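Local atomic coordinates of lipase (Acinetobacter baumannii, PDB entry 4OPM), a protein that probably hydrolyses ester bonds of lipids such as triacylglycerols, as a putative lipase with the alpha/beta-hydrolase fold. Residues A[46-51]-A[72-77]; A[117-122]-A[141-146]. One frame throughout, in Å; residues are numbered along the deposited sequence. Where two conformers were deposited one is given.

Interaction 1. Residues A[46-51]-A[72-77]; sequences TLLLIH and HVIIPD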
loop_
_atom_site.group_PDB
_atom_site.type_symbol
_atom_site.label_atom_id
_atom_site.label_comp_id
_atom_site.label_asym_id
_atom_site.label_seq_id
_atom_site.Cartn_x
_atom_site.Cartn_y
_atom_site.Cartn_z
ATOM N N THR A 46 6.162 13.904 8.812
ATOM C CA THR A 46 5.215 12.796 8.810
ATOM C C THR A 46 5.194 12.066 7.471
ATOM O O THR A 46 5.162 12.700 6.411
ATOM C CB THR A 46 3.808 13.284 9.181
ATOM O OG1 THR A 46 3.876 13.912 10.457
ATOM C CG2 THR A 46 2.779 12.153 9.232
ATOM N N LEU A 47 5.189 10.720 7.562
ATOM C CA LEU A 47 5.087 9.801 6.408
ATOM C C LEU A 47 3.913 8.872 6.613
ATOM O O LEU A 47 3.859 8.145 7.612
ATOM C CB LEU A 47 6.339 8.925 6.098
ATOM C CG LEU A 47 7.763 9.448 6.157
ATOM C CD1 LEU A 47 8.739 8.331 5.819
ATOM C CD2 LEU A 47 7.990 10.580 5.209
ATOM N N LEU A 48 2.972 8.878 5.661
ATOM C CA LEU A 48 1.809 7.996 5.701
ATOM C C LEU A 48 2.015 6.895 4.665
ATOM O O LEU A 48 2.160 7.204 3.478
ATOM C CB LEU A 48 0.502 8.781 5.450
ATOM C CG LEU A 48 -0.806 7.967 5.398
ATOM C CD1 LEU A 48 -1.144 7.364 6.760
ATOM C CD2 LEU A 48 -1.969 8.833 4.883
ATOM N N LEU A 49 2.051 5.622 5.116
ATOM C CA LEU A 49 2.288 4.470 4.236
ATOM C C LEU A 49 1.025 3.673 4.093
ATOM O O LEU A 49 0.457 3.246 5.104
ATOM C CB LEU A 49 3.446 3.579 4.746
ATOM C CG LEU A 49 4.746 4.281 5.119
ATOM C CD1 LEU A 49 5.775 3.283 5.627
ATOM C CD2 LEU A 49 5.304 5.046 3.943
ATOM N N ILE A 50 0.554 3.507 2.831
ATOM C CA ILE A 50 -0.733 2.853 2.535
ATOM C C ILE A 50 -0.536 1.528 1.801
ATOM O O ILE A 50 -0.048 1.521 0.672
ATOM C CB ILE A 50 -1.659 3.799 1.708
ATOM C CG1 ILE A 50 -1.667 5.243 2.261
ATOM C CG2 ILE A 50 -3.088 3.222 1.601
ATOM C CD1 ILE A 50 -2.315 6.265 1.325
ATOM N N HIS A 51 -0.935 0.409 2.445
ATOM C CA HIS A 51 -0.828 -0.930 1.859
ATOM C C HIS A 51 -1.894 -1.148 0.756
ATOM O O HIS A 51 -2.798 -0.323 0.578
ATOM C CB HIS A 51 -0.927 -2.026 2.944
ATOM C CG HIS A 51 -2.285 -2.144 3.568
ATOM N ND1 HIS A 51 -3.337 -2.773 2.909
ATOM C CD2 HIS A 51 -2.720 -1.723 4.779
ATOM C CE1 HIS A 51 -4.366 -2.718 3.742
ATOM N NE2 HIS A 51 -4.039 -2.106 4.884
ATOM N N HIS A 72 8.544 10.501 11.026
ATOM C CA HIS A 72 7.398 10.134 11.862
ATOM C C HIS A 72 6.482 9.281 10.972
ATOM O O HIS A 72 5.756 9.805 10.129
ATOM C CB HIS A 72 6.687 11.362 12.436
ATOM C CG HIS A 72 5.523 11.015 13.315
ATOM N ND1 HIS A 72 4.363 11.762 13.303
ATOM C CD2 HIS A 72 5.382 10.002 14.206
ATOM C CE1 HIS A 72 3.561 11.199 14.193
ATOM N NE2 HIS A 72 4.133 10.141 14.768
ATOM N N VAL A 73 6.536 7.971 11.157
ATOM C CA VAL A 73 5.878 7.019 10.264
ATOM C C VAL A 73 4.523 6.573 10.817
ATOM O O VAL A 73 4.429 6.166 11.973
ATOM C CB VAL A 73 6.839 5.821 9.990
ATOM C CG1 VAL A 73 6.212 4.800 9.048
ATOM C CG2 VAL A 73 8.184 6.302 9.438
ATOM N N ILE A 74 3.483 6.630 9.961
ATOM C CA ILE A 74 2.112 6.203 10.297
ATOM C C ILE A 74 1.671 5.173 9.260
ATOM O O ILE A 74 1.728 5.447 8.060
ATOM C CB ILE A 74 1.141 7.411 10.370
ATOM C CG1 ILE A 74 1.582 8.432 11.456
ATOM C CG2 ILE A 74 -0.336 6.954 10.564
ATOM C CD1 ILE A 74 1.365 7.961 12.934
ATOM N N ILE A 75 1.263 3.979 9.719
ATOM C CA ILE A 75 0.911 2.894 8.792
ATOM C C ILE A 75 -0.418 2.261 9.209
ATOM O O ILE A 75 -0.441 1.354 10.037
ATOM C CB ILE A 75 2.020 1.798 8.685
ATOM C CG1 ILE A 75 3.448 2.356 8.814
ATOM C CG2 ILE A 75 1.823 0.943 7.404
ATOM C CD1 ILE A 75 4.553 1.255 8.846
ATOM N N PRO A 76 -1.523 2.673 8.598
ATOM C CA PRO A 76 -2.810 2.101 9.001
ATOM C C PRO A 76 -3.141 0.782 8.336
ATOM O O PRO A 76 -2.742 0.515 7.197
ATOM C CB PRO A 76 -3.822 3.172 8.552
ATOM C CG PRO A 76 -3.168 3.839 7.368
ATOM C CD PRO A 76 -1.677 3.759 7.602
ATOM N N ASP A 77 -3.924 -0.024 9.048
ATOM C CA ASP A 77 -4.612 -1.171 8.491
ATOM C C ASP A 77 -5.876 -0.605 7.861
ATOM O O ASP A 77 -6.708 -0.018 8.568
ATOM C CB ASP A 77 -4.978 -2.210 9.563
ATOM C CG ASP A 77 -3.882 -3.170 9.956
ATOM O OD1 ASP A 77 -3.068 -3.545 9.067
ATOM O OD2 ASP A 77 -3.907 -3.640 11.104
HETATM O O HOH W 1 5.432 14.536 12.676
HETATM O O HOH W 2 -0.892 0.825 5.253
#
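L49 and V73 meet obliquely on one side of two parallel strands, methyl against methyl, with L49 CD1 3.8 Å from V73 CG1. The same CD1 also touches the end of I75, whose own CD1 is 4.0 Å away, so this one branch bridges two side chains of the neighbouring strand. On the side of T46 and L48, the L48 side chain extends with CG anti to the backbone N (chi1 177°), which brings L48 CD1 to 3.7 Å from P76 CD, the two side chains crossing at about a right angle; I74 CG2 flanks the same methyl. At the start of the pair T46 and H72 run side by side, and a water joins T46 OG1 to H72 ND1, while H72 NE2 turns to E38.

The strands are 46-50 and 72-76 of the alpha/beta-hydrolase sheet, the two parallel arms of a beta-alpha-beta unit whose short helix is 61-64. Three backbone bonds hold them: L47 N to H72 O, I74 N to L47 O and L49 N to I74 O, the last at 3.0 Å. P76 has no N-H to continue the pattern, and its CD sits 3.3 Å from L49 O instead. There the chains part, and a second water fills in, donating to L49 O and P76 O and accepting from H51 N. Beyond it the H51 ring brings CD2 to within 3.3 Å of P76 O and sets D77 CA at its edge, in plane; H51 NE2 is hydrogen-bonded to L78 N, and D77 forms a salt bridge with R57.

Interaction 2. Residues A[117-122]-A[141-146]; sequences AGHSLG and FLVDSG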
loop_
_atom_site.group_PDB
_atom_site.type_symbol
_atom_site.label_atom_id
_atom_site.label_comp_id
_atom_site.label_asym_id
_atom_site.label_seq_id
_atom_site.Cartn_x
_atom_site.Cartn_y
_atom_site.Cartn_z
ATOM N N ALA A 117 2.907 7.525 0.715
ATOM C CA ALA A 117 3.392 6.421 -0.116
ATOM C C ALA A 117 2.303 5.383 -0.217
ATOM O O ALA A 117 1.613 5.107 0.765
ATOM C CB ALA A 117 4.663 5.810 0.455
ATOM N N GLY A 118 2.140 4.830 -1.402
ATOM C CA GLY A 118 1.108 3.830 -1.631
ATOM C C GLY A 118 1.585 2.680 -2.483
ATOM O O GLY A 118 2.222 2.891 -3.518
ATOM N N HIS A 119 1.296 1.455 -2.040
ATOM C CA HIS A 119 1.608 0.262 -2.812
ATOM C C HIS A 119 0.328 -0.271 -3.456
ATOM O O HIS A 119 -0.656 -0.500 -2.746
ATOM C CB HIS A 119 2.268 -0.838 -1.939
ATOM C CG HIS A 119 2.433 -2.139 -2.681
ATOM N ND1 HIS A 119 1.859 -3.312 -2.223
ATOM C CD2 HIS A 119 3.037 -2.383 -3.871
ATOM C CE1 HIS A 119 2.135 -4.225 -3.140
ATOM N NE2 HIS A 119 2.835 -3.707 -4.153
ATOM N N SER A 120 0.357 -0.539 -4.787
ATOM C CA SER A 120 -0.747 -1.194 -5.503
ATOM C C SER A 120 -2.081 -0.412 -5.295
ATOM O O SER A 120 -2.122 0.766 -5.660
ATOM C CB SER A 120 -0.835 -2.656 -5.049
ATOM O OG SER A 120 -1.635 -3.454 -5.905
ATOM N N LEU A 121 -3.135 -1.014 -4.678
ATOM C CA LEU A 121 -4.390 -0.294 -4.400
ATOM C C LEU A 121 -4.131 0.913 -3.458
ATOM O O LEU A 121 -4.837 1.927 -3.523
ATOM C CB LEU A 121 -5.435 -1.246 -3.795
ATOM C CG LEU A 121 -6.821 -0.670 -3.542
ATOM C CD1 LEU A 121 -7.472 -0.194 -4.851
ATOM C CD2 LEU A 121 -7.686 -1.692 -2.865
ATOM N N GLY A 122 -3.097 0.800 -2.628
ATOM C CA GLY A 122 -2.682 1.891 -1.753
ATOM C C GLY A 122 -2.226 3.092 -2.560
ATOM O O GLY A 122 -2.437 4.230 -2.145
ATOM N N PHE A 141 4.653 8.864 -3.291
ATOM C CA PHE A 141 5.553 7.789 -3.679
ATOM C C PHE A 141 4.671 6.643 -4.130
ATOM O O PHE A 141 3.903 6.102 -3.335
ATOM C CB PHE A 141 6.519 7.392 -2.551
ATOM C CG PHE A 141 7.458 6.237 -2.844
ATOM C CD1 PHE A 141 7.910 5.990 -4.141
ATOM C CD2 PHE A 141 7.933 5.429 -1.813
ATOM C CE1 PHE A 141 8.789 4.932 -4.404
ATOM C CE2 PHE A 141 8.831 4.391 -2.071
ATOM C CZ PHE A 141 9.259 4.149 -3.361
ATOM N N LEU A 142 4.705 6.346 -5.426
ATOM C CA LEU A 142 3.856 5.321 -6.010
ATOM C C LEU A 142 4.663 4.076 -6.311
ATOM O O LEU A 142 5.557 4.102 -7.152
ATOM C CB LEU A 142 3.175 5.848 -7.281
ATOM C CG LEU A 142 2.293 7.111 -7.113
ATOM C CD1 LEU A 142 1.810 7.643 -8.469
ATOM C CD2 LEU A 142 1.097 6.842 -6.180
ATOM N N VAL A 143 4.325 2.983 -5.635
ATOM C CA VAL A 143 5.010 1.706 -5.819
ATOM C C VAL A 143 4.047 0.748 -6.520
ATOM O O VAL A 143 3.114 0.261 -5.880
ATOM C CB VAL A 143 5.542 1.115 -4.478
ATOM C CG1 VAL A 143 6.367 -0.152 -4.739
ATOM C CG2 VAL A 143 6.358 2.147 -3.681
ATOM N N ASP A 144 4.268 0.473 -7.823
ATOM C CA ASP A 144 3.406 -0.417 -8.639
ATOM C C ASP A 144 1.920 -0.069 -8.390
ATOM O O ASP A 144 1.109 -0.935 -8.043
ATOM C CB ASP A 144 3.705 -1.893 -8.325
ATOM C CG ASP A 144 5.157 -2.250 -8.612
ATOM O OD1 ASP A 144 6.040 -1.781 -7.865
ATOM O OD2 ASP A 144 5.414 -2.932 -9.637
ATOM N N SER A 145 1.610 1.229 -8.468
ATOM C CA SER A 145 0.306 1.781 -8.153
ATOM C C SER A 145 -0.778 1.375 -9.138
ATOM O O SER A 145 -0.537 1.289 -10.348
ATOM C CB SER A 145 0.384 3.308 -8.140
ATOM O OG SER A 145 -0.871 3.893 -7.828
ATOM N N GLY A 146 -1.990 1.264 -8.617
ATOM C CA GLY A 146 -3.167 1.057 -9.449
ATOM C C GLY A 146 -3.565 2.375 -10.092
ATOM O O GLY A 146 -2.974 3.434 -9.823
#
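H119 and V143 meet obliquely at the ends of two parallel strands, the ring atom H119 CD2 lying 3.3 Å from V143 O and also near V143 CG1. H119 CG is anti to the backbone N (chi1 173°), which swings the ring toward V143. The same V143 O accepts a hydrogen bond from S120 N, at 3.1 Å. Further back, G118 is gripped at both ends, N to F141 O and O to V143 N, and A117 CB rests on F141 CB at 3.9 Å. One face of the F141 ring carries V143 CG2.

Strand 114-119, helix 121-132 and strand 137-143 form a beta-alpha-beta unit, and its sharp strand-to-helix turn G118-G122, a Gly-X-Ser-X-Gly sequence centred on S120, has the form of the nucleophile elbow of alpha/beta hydrolases. S120 sits there with a strained backbone (phi 56°, psi -118°), and its OG is hydrogen-bonded to H274, consistent with a Ser-His-Asp triad completed by D245. Beyond the strand end S120 O accepts from G146 N at 3.0 Å, the donor above the carbonyl plane, while S145 OG donates to G146 O on an in-plane lone pair. S120 CB packs over the centre of the H119 ring, whose NE2 is hydrogen-bonded to H274 O.

Both interactions are buried pairings of parallel strands in one sheet, and they are directly joined: strands 46-50 and 114-119 are neighbours, with I50 N to A117 O and L48 O to A117 N probably hydrogen-bonded and L49 CD2 packed on A117 CB. The centre of interaction 2 lies about 5 Å from the centre of the chain, that of interaction 1 about 9 Å. Branched aliphatic side chains and two waters complete 46-51 with 72-77, whereas 117-122 with 141-146 relies more on backbone bonds, extended past the strand ends to the turn bearing S120. H51 approaches that turn without touching it, and I50 CG2 packs against G122 CA.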